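Local coordinates for protein starch synthase I (Hordeum vulgare, PDB 4HLN) that is a plant starch synthase, a two-domain glycosyltransferase with the GT-B fold that carries a bound glycan on its C-terminal domain, at residues T552-N557 against G563-G568; S311-L316 against G324-V329; F472-S477 against E483-S488; L409-S414 against K425-R430. All coordinates share one frame; numbering follows the deposited sequence.

Interaction 1. Residues T552-N557 against G563-G568; sequences TVETFN and GEEGTG. With GLC (alpha-D-glucopyranose), chain B; GLC (alpha-D-glucopyranose), chain C.
Part of the glycan pocket on the group 1 glycosyltransferase domain is built by a loop that folds back on itself between strand 540-544 and strand 569-571, setting Phe556 and Asn557 against Gly566 and Glu565. Asn557 and Glu565 form an antiparallel hydrogen-bonded pair: Asn557 N gives to Glu565 O at 2.9 Å, and Glu565 N returns a bond to Asn557 O, also 2.9 Å. Farther along, Thr567 N meets Glu554 O at 2.9 Å, while Phe556 N reaches Gly568 O at 2.8 Å. The hydroxyl of Thr567 adds a weak bond, accepting from Glu554 N. Gly566 passes close to the opposing backbone between these bonds, its CA 3.3 Å from Glu554 O. The carboxylates of Glu554 and Glu565 come near each other, OE1 to OE1 3.8 Å, with their planes 80° apart; such like charges would probably disfavour full ionisation of both. Glu564 turns its carboxylate elsewhere, and its OE1 bonds to Ser596 OG and to O3 of another bound alpha-D-glucopyranose. The first torsion of Phe556 (chi1 -177°) sets the ring on the side of its own carbonyl carbon, and there it meets the alpha-D-glucopyranose of chain B, whose O3 lies in the ring plane at its edge, 3.1 Å from Phe556 CE1.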
# COMPACT_ATOMS: atom_id res chain seq x y z
N THR A 552 10.69 2.05 5.26
CA THR A 552 10.82 2.71 3.96
C THR A 552 11.63 4.01 4.05
O THR A 552 12.40 4.34 3.14
CB THR A 552 9.45 2.94 3.29
OG1 THR A 552 9.27 4.33 3.03
CG2 THR A 552 8.33 2.44 4.19
N VAL A 553 11.46 4.74 5.15
CA VAL A 553 12.38 5.83 5.52
C VAL A 553 13.10 5.49 6.82
O VAL A 553 12.49 5.43 7.89
CB VAL A 553 11.65 7.18 5.69
CG1 VAL A 553 12.59 8.23 6.28
CG2 VAL A 553 11.07 7.64 4.36
N GLU A 554 14.40 5.25 6.72
CA GLU A 554 15.23 4.98 7.89
C GLU A 554 15.66 6.31 8.54
O GLU A 554 16.31 7.14 7.90
CB GLU A 554 16.45 4.15 7.46
CG GLU A 554 17.35 3.70 8.59
CD GLU A 554 18.63 3.05 8.09
OE1 GLU A 554 19.63 3.04 8.84
OE2 GLU A 554 18.64 2.56 6.93
N THR A 555 15.28 6.51 9.80
CA THR A 555 15.59 7.78 10.46
C THR A 555 17.10 8.04 10.52
O THR A 555 17.90 7.12 10.69
CB THR A 555 15.00 7.86 11.88
OG1 THR A 555 13.57 7.74 11.81
CG2 THR A 555 15.35 9.19 12.53
N PHE A 556 17.47 9.31 10.39
CA PHE A 556 18.87 9.72 10.39
C PHE A 556 19.58 9.41 11.69
O PHE A 556 19.08 9.70 12.78
CB PHE A 556 18.99 11.21 10.13
CG PHE A 556 20.40 11.69 10.03
CD1 PHE A 556 20.81 12.81 10.73
CD2 PHE A 556 21.32 11.02 9.24
CE1 PHE A 556 22.13 13.26 10.63
CE2 PHE A 556 22.64 11.46 9.14
CZ PHE A 556 23.04 12.58 9.84
N ASN A 557 20.78 8.85 11.57
CA ASN A 557 21.60 8.52 12.72
C ASN A 557 23.06 8.62 12.36
O ASN A 557 23.61 7.72 11.72
CB ASN A 557 21.27 7.11 13.21
CG ASN A 557 22.30 6.58 14.16
OD1 ASN A 557 22.87 7.32 14.97
ND2 ASN A 557 22.58 5.28 14.06
N GLY A 563 30.18 5.21 9.88
CA GLY A 563 29.48 6.40 10.34
C GLY A 563 27.99 6.57 10.09
O GLY A 563 27.17 5.79 10.58
N GLU A 564 27.65 7.61 9.33
CA GLU A 564 26.28 8.11 9.23
C GLU A 564 25.34 7.22 8.42
O GLU A 564 25.73 6.64 7.41
CB GLU A 564 26.29 9.52 8.66
CG GLU A 564 27.17 10.48 9.44
CD GLU A 564 27.20 11.88 8.85
OE1 GLU A 564 27.72 12.81 9.51
OE2 GLU A 564 26.70 12.05 7.71
N GLU A 565 24.10 7.11 8.88
CA GLU A 565 23.12 6.23 8.25
C GLU A 565 21.75 6.90 8.21
O GLU A 565 21.50 7.86 8.94
CB GLU A 565 23.01 4.92 9.02
CG GLU A 565 24.33 4.18 9.21
CD GLU A 565 24.19 2.97 10.12
OE1 GLU A 565 23.07 2.44 10.23
OE2 GLU A 565 25.21 2.57 10.73
N GLY A 566 20.87 6.39 7.36
CA GLY A 566 19.52 6.92 7.29
C GLY A 566 19.26 7.73 6.04
O GLY A 566 20.17 7.98 5.25
N THR A 567 18.02 8.16 5.86
CA THR A 567 17.58 8.78 4.61
C THR A 567 16.66 9.97 4.82
O THR A 567 16.37 10.70 3.89
CB THR A 567 16.85 7.77 3.71
OG1 THR A 567 15.94 7.00 4.50
CG2 THR A 567 17.83 6.85 3.03
N GLY A 568 16.21 10.15 6.06
CA GLY A 568 15.34 11.26 6.39
C GLY A 568 14.91 11.15 7.84
O GLY A 568 15.61 10.54 8.64
C1 GLC B . 20.37 14.38 15.76
C2 GLC B . 20.75 14.50 14.26
C3 GLC B . 22.22 14.80 13.89
C4 GLC B . 23.02 15.64 14.89
C5 GLC B . 22.50 15.43 16.31
C6 GLC B . 23.03 16.55 17.21
O2 GLC B . 20.32 13.36 13.55
O3 GLC B . 22.23 15.54 12.69
O4 GLC B . 24.42 15.36 14.79
O5 GLC B . 21.07 15.43 16.41
O6 GLC B . 22.06 17.57 17.31
C1 GLC C . 18.61 9.31 16.46
C2 GLC C . 20.04 9.36 16.96
C3 GLC C . 20.54 10.81 17.09
C4 GLC C . 20.13 11.80 15.98
C5 GLC C . 18.66 11.51 15.62
C6 GLC C . 18.18 12.25 14.39
O2 GLC C . 20.08 8.70 18.21
O3 GLC C . 21.94 10.77 17.17
O4 GLC C . 20.40 13.10 16.51
O5 GLC C . 18.51 10.14 15.33
O6 GLC C . 16.94 12.84 14.67

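Interaction 2. Residues S311-L316 against G324-V329; sequences STYPDL and GALEWV
Leu316 N donates to Tyr313 O at 3.1 Å, and this bond of the 3-10 turn holds together the two residues of Ser311-Leu316 that meet Leu326. Both point their side chains toward the segment Gly324-Val329, and one methyl group, Leu326 CD2, serves them both. Leu316 comes at it end on: the two leucines meet tip to tip, with Leu316 CD1 3.4 Å from Leu326 CD2. Tyr313 offers a ring edge instead. Chi1 of -178° turns the ring away from the backbone N and out from the turn, until CE2 lies 4.1 Å from Leu326 CD2. That methyl sits near the ring plane, and the two side chains lie roughly perpendicular. The phenol oxygen is engaged away from the leucine, bonded to Pro319 O, and Tyr323 meets the Tyr313 ring edge-to-face. Val345 of strand 343-346 touches both Tyr313 and Leu326, while Leu316 leans on Gln236 and Thr240 of helix 235-252. The contact thus joins the turn that follows strand 307-309 to the end of helix 323-326, just before strand 327-329, in the starch synthase catalytic domain. All three side chains are buried and their meeting is purely apolar, so what holds it is shape and the exclusion of water, with the one polar tip of the group tied to a backbone carbonyl.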
# COMPACT_ATOMS: atom_id res chain seq x y z
N SER A 311 -23.95 -15.92 13.37
CA SER A 311 -25.05 -16.78 12.96
C SER A 311 -24.88 -17.14 11.49
O SER A 311 -25.52 -18.06 11.00
CB SER A 311 -26.38 -16.06 13.18
OG SER A 311 -26.47 -14.88 12.37
N THR A 312 -24.02 -16.40 10.79
CA THR A 312 -23.81 -16.61 9.37
C THR A 312 -22.76 -17.65 9.08
O THR A 312 -22.62 -18.07 7.93
CB THR A 312 -23.33 -15.34 8.65
OG1 THR A 312 -22.01 -14.99 9.11
CG2 THR A 312 -24.30 -14.19 8.87
N TYR A 313 -22.01 -18.05 10.10
CA TYR A 313 -20.95 -19.05 9.88
C TYR A 313 -21.35 -20.26 9.03
O TYR A 313 -20.60 -20.65 8.14
CB TYR A 313 -20.32 -19.54 11.17
CG TYR A 313 -19.20 -20.52 10.90
CD1 TYR A 313 -19.40 -21.90 11.01
CD2 TYR A 313 -17.96 -20.07 10.49
CE1 TYR A 313 -18.37 -22.80 10.75
CE2 TYR A 313 -16.93 -20.96 10.23
CZ TYR A 313 -17.14 -22.32 10.35
OH TYR A 313 -16.09 -23.18 10.08
N PRO A 314 -22.52 -20.86 9.29
CA PRO A 314 -22.89 -22.04 8.50
C PRO A 314 -23.05 -21.72 7.01
O PRO A 314 -22.78 -22.57 6.16
CB PRO A 314 -24.24 -22.47 9.10
CG PRO A 314 -24.31 -21.78 10.45
CD PRO A 314 -23.57 -20.48 10.25
N ASP A 315 -23.46 -20.50 6.68
CA ASP A 315 -23.55 -20.13 5.27
C ASP A 315 -22.23 -20.24 4.48
O ASP A 315 -22.25 -20.38 3.26
CB ASP A 315 -24.14 -18.73 5.12
CG ASP A 315 -25.63 -18.70 5.36
OD1 ASP A 315 -26.31 -19.62 4.86
OD2 ASP A 315 -26.11 -17.78 6.07
N LEU A 316 -21.09 -20.18 5.15
CA LEU A 316 -19.79 -20.21 4.47
C LEU A 316 -19.41 -21.59 3.93
O LEU A 316 -18.43 -21.71 3.22
CB LEU A 316 -18.67 -19.67 5.37
CG LEU A 316 -18.95 -18.32 6.05
CD1 LEU A 316 -17.82 -17.92 6.98
CD2 LEU A 316 -19.24 -17.21 5.04
N GLY A 324 -13.61 -21.68 15.03
CA GLY A 324 -12.61 -20.95 15.82
C GLY A 324 -11.69 -20.01 15.04
O GLY A 324 -11.16 -19.03 15.58
N ALA A 325 -11.45 -20.32 13.77
CA ALA A 325 -10.53 -19.52 12.98
C ALA A 325 -11.17 -18.20 12.60
O ALA A 325 -10.49 -17.18 12.48
CB ALA A 325 -10.14 -20.27 11.74
N LEU A 326 -12.48 -18.24 12.40
CA LEU A 326 -13.23 -17.06 12.02
C LEU A 326 -13.91 -16.39 13.20
O LEU A 326 -14.41 -15.28 13.07
CB LEU A 326 -14.28 -17.41 10.98
CG LEU A 326 -13.79 -17.37 9.54
CD1 LEU A 326 -12.65 -18.34 9.39
CD2 LEU A 326 -14.91 -17.78 8.68
N GLU A 327 -13.93 -17.06 14.35
CA GLU A 327 -14.63 -16.56 15.51
C GLU A 327 -14.02 -15.25 15.99
O GLU A 327 -12.80 -15.12 16.11
CB GLU A 327 -14.55 -17.58 16.62
CG GLU A 327 -15.27 -17.14 17.86
CD GLU A 327 -15.04 -18.08 19.01
OE1 GLU A 327 -14.05 -18.86 18.95
OE2 GLU A 327 -15.85 -18.04 19.97
N TRP A 328 -14.89 -14.29 16.30
CA TRP A 328 -14.46 -12.99 16.77
C TRP A 328 -15.52 -12.44 17.73
O TRP A 328 -16.66 -12.18 17.34
CB TRP A 328 -14.33 -12.08 15.59
CG TRP A 328 -13.54 -10.85 15.79
CD1 TRP A 328 -13.96 -9.56 15.59
CD2 TRP A 328 -12.16 -10.76 16.17
NE1 TRP A 328 -12.93 -8.68 15.83
CE2 TRP A 328 -11.82 -9.39 16.18
CE3 TRP A 328 -11.19 -11.71 16.50
CZ2 TRP A 328 -10.54 -8.95 16.52
CZ3 TRP A 328 -9.92 -11.27 16.83
CH2 TRP A 328 -9.61 -9.90 16.85
N VAL A 329 -15.15 -12.30 19.00
CA VAL A 329 -16.05 -11.71 19.98
C VAL A 329 -15.67 -10.28 20.35
O VAL A 329 -14.55 -10.02 20.79
CB VAL A 329 -16.09 -12.53 21.26
CG1 VAL A 329 -17.00 -11.85 22.27
CG2 VAL A 329 -16.56 -13.96 20.95

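Interaction 3. Residues F472-S477 against E483-S488; sequences FVMLGS and EGWMRS
Met474 SD lies at the edge of two aromatic rings. Across the contact it stands near the indole plane of Trp485, 4.3 Å from CZ3, and within its own strand it sits in plane at the edge of the Phe472 ring. Phe482 meets the Trp485 ring with the two planes inclined at about 35°. Between strand and helix the two methionines cross obliquely. Met486 CE packs on Met474 CG at 3.8 Å, and the same methyl comes 3.6 Å from Met474 O. Both methionines are buried, and the chain of Met486 bends at its last torsion to bring CE there. A polar bond ties the far end of the contact: Ser477 OG donates to Glu483 OE2 at 3.1 Å, meeting it from above the carboxylate plane. OE2 accepts a second bond from Gly478 N and a weak one from Asp479 N, so the turn between strand and helix is gathered about one carboxylate oxygen. The strand and helix axes run roughly antiparallel, 154° apart, and come within 10.9 Å. This is the first half of a beta-alpha-beta crossover in the Rossmann-like C-terminal domain: helix 480-492 covers strand 471-476 and leads to strand 497-501, whose Val501 touches both Glu483 and Met486, while Phe445 of the neighbouring strand 442-446 packs against Met474.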
# COMPACT_ATOMS: atom_id res chain seq x y z
N PHE A 472 7.58 27.48 2.97
CA PHE A 472 6.75 26.30 2.97
C PHE A 472 5.72 26.39 1.86
O PHE A 472 4.88 27.27 1.85
CB PHE A 472 6.04 26.15 4.32
CG PHE A 472 5.14 24.96 4.38
CD1 PHE A 472 5.59 23.77 4.92
CD2 PHE A 472 3.86 25.02 3.86
CE1 PHE A 472 4.76 22.66 4.97
CE2 PHE A 472 3.03 23.91 3.90
CZ PHE A 472 3.49 22.73 4.46
N VAL A 473 5.79 25.46 0.93
CA VAL A 473 4.80 25.43 -0.13
C VAL A 473 4.04 24.12 -0.07
O VAL A 473 4.63 23.05 0.05
CB VAL A 473 5.43 25.59 -1.52
CG1 VAL A 473 6.60 24.61 -1.70
CG2 VAL A 473 4.38 25.39 -2.60
N MET A 474 2.73 24.21 -0.13
CA MET A 474 1.97 22.99 -0.27
C MET A 474 1.10 23.10 -1.50
O MET A 474 0.58 24.17 -1.82
CB MET A 474 1.18 22.67 1.01
CG MET A 474 0.09 23.65 1.34
SD MET A 474 -0.57 23.38 3.01
CE MET A 474 -1.29 21.75 2.86
N LEU A 475 1.00 22.00 -2.23
CA LEU A 475 0.19 21.92 -3.41
C LEU A 475 -0.81 20.81 -3.18
O LEU A 475 -0.44 19.70 -2.79
CB LEU A 475 1.06 21.58 -4.63
CG LEU A 475 0.37 20.80 -5.76
CD1 LEU A 475 -0.45 21.71 -6.61
CD2 LEU A 475 1.38 20.06 -6.61
N GLY A 476 -2.08 21.10 -3.43
CA GLY A 476 -3.09 20.07 -3.36
C GLY A 476 -4.48 20.65 -3.47
O GLY A 476 -4.65 21.88 -3.49
N SER A 477 -5.47 19.77 -3.50
CA SER A 477 -6.85 20.19 -3.69
C SER A 477 -7.83 19.13 -3.23
O SER A 477 -7.54 17.93 -3.27
CB SER A 477 -7.09 20.50 -5.17
OG SER A 477 -8.41 20.95 -5.39
N GLU A 483 -8.82 24.73 1.56
CA GLU A 483 -8.33 25.55 0.47
C GLU A 483 -8.41 27.01 0.87
O GLU A 483 -7.46 27.78 0.67
CB GLU A 483 -9.15 25.30 -0.79
CG GLU A 483 -8.96 23.91 -1.39
CD GLU A 483 -9.80 23.69 -2.64
OE1 GLU A 483 -10.41 24.67 -3.13
OE2 GLU A 483 -9.85 22.54 -3.13
N GLY A 484 -9.56 27.39 1.43
CA GLY A 484 -9.76 28.76 1.87
C GLY A 484 -8.72 29.13 2.90
O GLY A 484 -8.25 30.27 2.97
N TRP A 485 -8.34 28.13 3.70
CA TRP A 485 -7.38 28.35 4.77
C TRP A 485 -5.98 28.54 4.21
O TRP A 485 -5.20 29.35 4.70
CB TRP A 485 -7.41 27.18 5.75
CG TRP A 485 -6.29 27.26 6.71
CD1 TRP A 485 -6.29 27.91 7.90
CD2 TRP A 485 -4.99 26.68 6.56
NE1 TRP A 485 -5.06 27.77 8.52
CE2 TRP A 485 -4.25 27.02 7.71
CE3 TRP A 485 -4.38 25.91 5.57
CZ2 TRP A 485 -2.93 26.61 7.90
CZ3 TRP A 485 -3.06 25.50 5.76
CH2 TRP A 485 -2.35 25.86 6.91
N MET A 486 -5.67 27.78 3.16
CA MET A 486 -4.41 28.00 2.46
C MET A 486 -4.27 29.46 2.04
O MET A 486 -3.22 30.08 2.26
CB MET A 486 -4.30 27.07 1.25
CG MET A 486 -4.12 25.61 1.62
SD MET A 486 -4.24 24.46 0.24
CE MET A 486 -2.80 24.91 -0.74
N ARG A 487 -5.33 30.02 1.47
CA ARG A 487 -5.29 31.41 0.99
C ARG A 487 -5.03 32.43 2.11
O ARG A 487 -4.20 33.32 1.95
CB ARG A 487 -6.56 31.76 0.21
CG ARG A 487 -6.78 30.88 -1.02
CD ARG A 487 -8.04 31.28 -1.79
NE ARG A 487 -9.26 30.73 -1.18
CZ ARG A 487 -9.86 29.62 -1.59
NH1 ARG A 487 -9.36 28.92 -2.61
NH2 ARG A 487 -10.96 29.20 -0.98
N SER A 488 -5.71 32.28 3.23
CA SER A 488 -5.56 33.25 4.32
C SER A 488 -4.19 33.15 4.98
O SER A 488 -3.61 34.15 5.41
CB SER A 488 -6.67 33.06 5.37
OG SER A 488 -7.18 31.73 5.34

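Interaction 4. Residues L409-S414 against K425-R430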
# COMPACT_ATOMS: atom_id res chain seq x y z
N LEU A 409 11.36 19.61 -15.34
CA LEU A 409 12.31 20.45 -14.60
C LEU A 409 13.12 21.42 -15.45
O LEU A 409 13.59 21.07 -16.51
CB LEU A 409 13.31 19.57 -13.88
CG LEU A 409 12.81 18.52 -12.93
CD1 LEU A 409 14.02 18.09 -12.10
CD2 LEU A 409 11.71 19.10 -12.07
N PRO A 410 13.34 22.64 -14.94
CA PRO A 410 14.15 23.63 -15.65
C PRO A 410 15.62 23.21 -15.75
O PRO A 410 16.31 23.63 -16.69
CB PRO A 410 14.02 24.86 -14.76
CG PRO A 410 13.84 24.28 -13.38
CD PRO A 410 12.90 23.13 -13.63
N HIS A 411 16.10 22.43 -14.78
CA HIS A 411 17.49 21.96 -14.80
C HIS A 411 17.60 20.52 -14.34
O HIS A 411 16.77 20.04 -13.57
CB HIS A 411 18.37 22.83 -13.93
CG HIS A 411 18.41 24.26 -14.37
ND1 HIS A 411 19.10 24.68 -15.48
CD2 HIS A 411 17.82 25.36 -13.85
CE1 HIS A 411 18.95 25.98 -15.62
NE2 HIS A 411 18.17 26.42 -14.64
N HIS A 412 18.62 19.83 -14.81
CA HIS A 412 18.77 18.43 -14.46
C HIS A 412 19.97 18.22 -13.57
O HIS A 412 20.93 18.99 -13.57
CB HIS A 412 18.84 17.57 -15.71
CG HIS A 412 17.59 17.60 -16.54
ND1 HIS A 412 17.60 17.57 -17.92
CD2 HIS A 412 16.29 17.65 -16.17
CE1 HIS A 412 16.36 17.60 -18.37
NE2 HIS A 412 15.54 17.66 -17.33
N TYR A 413 19.90 17.17 -12.77
CA TYR A 413 20.98 16.85 -11.85
C TYR A 413 21.02 15.36 -11.53
O TYR A 413 20.10 14.61 -11.87
CB TYR A 413 20.86 17.69 -10.57
CG TYR A 413 19.61 17.43 -9.73
CD1 TYR A 413 19.61 16.46 -8.74
CD2 TYR A 413 18.47 18.19 -9.90
CE1 TYR A 413 18.48 16.24 -7.96
CE2 TYR A 413 17.34 17.98 -9.13
CZ TYR A 413 17.35 17.00 -8.16
OH TYR A 413 16.21 16.80 -7.40
N SER A 414 22.08 14.93 -10.87
CA SER A 414 22.26 13.53 -10.54
C SER A 414 22.97 13.43 -9.21
O SER A 414 23.32 14.45 -8.61
CB SER A 414 23.07 12.83 -11.63
OG SER A 414 24.38 13.37 -11.70
N LYS A 425 15.62 24.93 -7.26
CA LYS A 425 15.08 25.62 -6.09
C LYS A 425 14.87 27.11 -6.34
O LYS A 425 13.87 27.69 -5.91
CB LYS A 425 16.01 25.46 -4.89
CG LYS A 425 15.47 26.10 -3.62
CD LYS A 425 16.52 26.08 -2.53
CE LYS A 425 15.99 26.62 -1.22
NZ LYS A 425 16.95 26.33 -0.13
N ALA A 426 15.84 27.72 -7.02
CA ALA A 426 15.79 29.14 -7.29
C ALA A 426 14.64 29.39 -8.25
O ALA A 426 13.82 30.29 -8.04
CB ALA A 426 17.09 29.60 -7.87
N GLU A 427 14.58 28.56 -9.28
CA GLU A 427 13.54 28.68 -10.29
C GLU A 427 12.16 28.41 -9.71
O GLU A 427 11.15 28.90 -10.20
CB GLU A 427 13.82 27.75 -11.45
CG GLU A 427 14.87 28.30 -12.40
CD GLU A 427 14.53 29.70 -12.88
OE1 GLU A 427 13.65 29.83 -13.76
OE2 GLU A 427 15.13 30.68 -12.36
N LEU A 428 12.13 27.62 -8.65
CA LEU A 428 10.87 27.31 -8.00
C LEU A 428 10.45 28.48 -7.12
O LEU A 428 9.29 28.88 -7.14
CB LEU A 428 11.00 26.02 -7.18
CG LEU A 428 9.77 25.60 -6.36
CD1 LEU A 428 8.58 25.29 -7.27
CD2 LEU A 428 10.11 24.41 -5.47
N GLN A 429 11.39 29.03 -6.35
CA GLN A 429 11.08 30.21 -5.55
C GLN A 429 10.54 31.30 -6.46
O GLN A 429 9.57 31.98 -6.13
CB GLN A 429 12.30 30.70 -4.79
CG GLN A 429 12.65 29.80 -3.61
CD GLN A 429 14.06 30.00 -3.12
OE1 GLN A 429 14.97 30.29 -3.89
NE2 GLN A 429 14.25 29.83 -1.81
N ARG A 430 11.15 31.44 -7.63
CA ARG A 430 10.71 32.46 -8.57
C ARG A 430 9.28 32.21 -9.05
O ARG A 430 8.44 33.10 -9.00
CB ARG A 430 11.69 32.59 -9.74
CG ARG A 430 13.05 33.17 -9.32
CD ARG A 430 13.88 33.61 -10.52
NE ARG A 430 15.21 33.00 -10.50
CZ ARG A 430 16.31 33.60 -10.06
NH1 ARG A 430 16.25 34.84 -9.61
NH2 ARG A 430 17.47 32.97 -10.07
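Glu427 sets off with chi1 -79° and bends at chi2, -53°, where it meets Pro410 and His411 on the outer surface of helix 419-432 in the Rossmann-like C-terminal domain. The first half of the side chain thereby lies beside the loop Leu409-Ser414, while the carboxylate turns toward Arg430, one turn later. The helix leads into strand 442-446 of the parallel sheet, and the contact sets the loop that precedes the helix against it. The nearest approach is Pro410 CG to Glu427 CB, 4.0 Å, where the proline ring and the glutamate chain pass each other running opposite ways. His411 presents an edge: Glu427 CG lies near the imidazole plane, 4.4 Å from CD2. The polar ends take no direct part, since His411 NE2 and Glu427 OE2 stand 5.7 Å apart, though a protonated imidazole would probably still feel the carboxylate. Pro410 and His411 also touch Cys424, one turn earlier on the helix, and His411 touches Lys423. On the inner side of the helix, Lys425 forms a salt bridge with Asp516, and Leu428 packs on Leu442 of the sheet. The outer side is a surface contact with little buried area, and Glu427 and Arg430 both touch a neighbouring molecule in the crystal. Within the helix they are joined to each other by a salt bridge: Arg430 NE donates to Glu427 OE2 at 3.0 Å, with an angle of 150° at the hydrogen.

Overall arrangement
Along the chain the order is interaction 2, then 4, 3 and 1. Interaction 2 stands apart in the starch synthase catalytic domain, on the opposite side of the chain's centre from interaction 1, their centres about 45 Å apart. The other three gather round the six-stranded parallel sheet of the C-terminal domain: interaction 4 on the helix that precedes strand 442-446, interaction 3 on strand 471-476 and its following helix, interaction 1 in the loop that joins strand 540-544 to strand 569-571. Interactions 3 and 4 approach to about 5 Å between nearest atoms without touching. The contacts thus spread over both halves of the two-domain GT-B fold, and of the four only interaction 1 reaches the glycan.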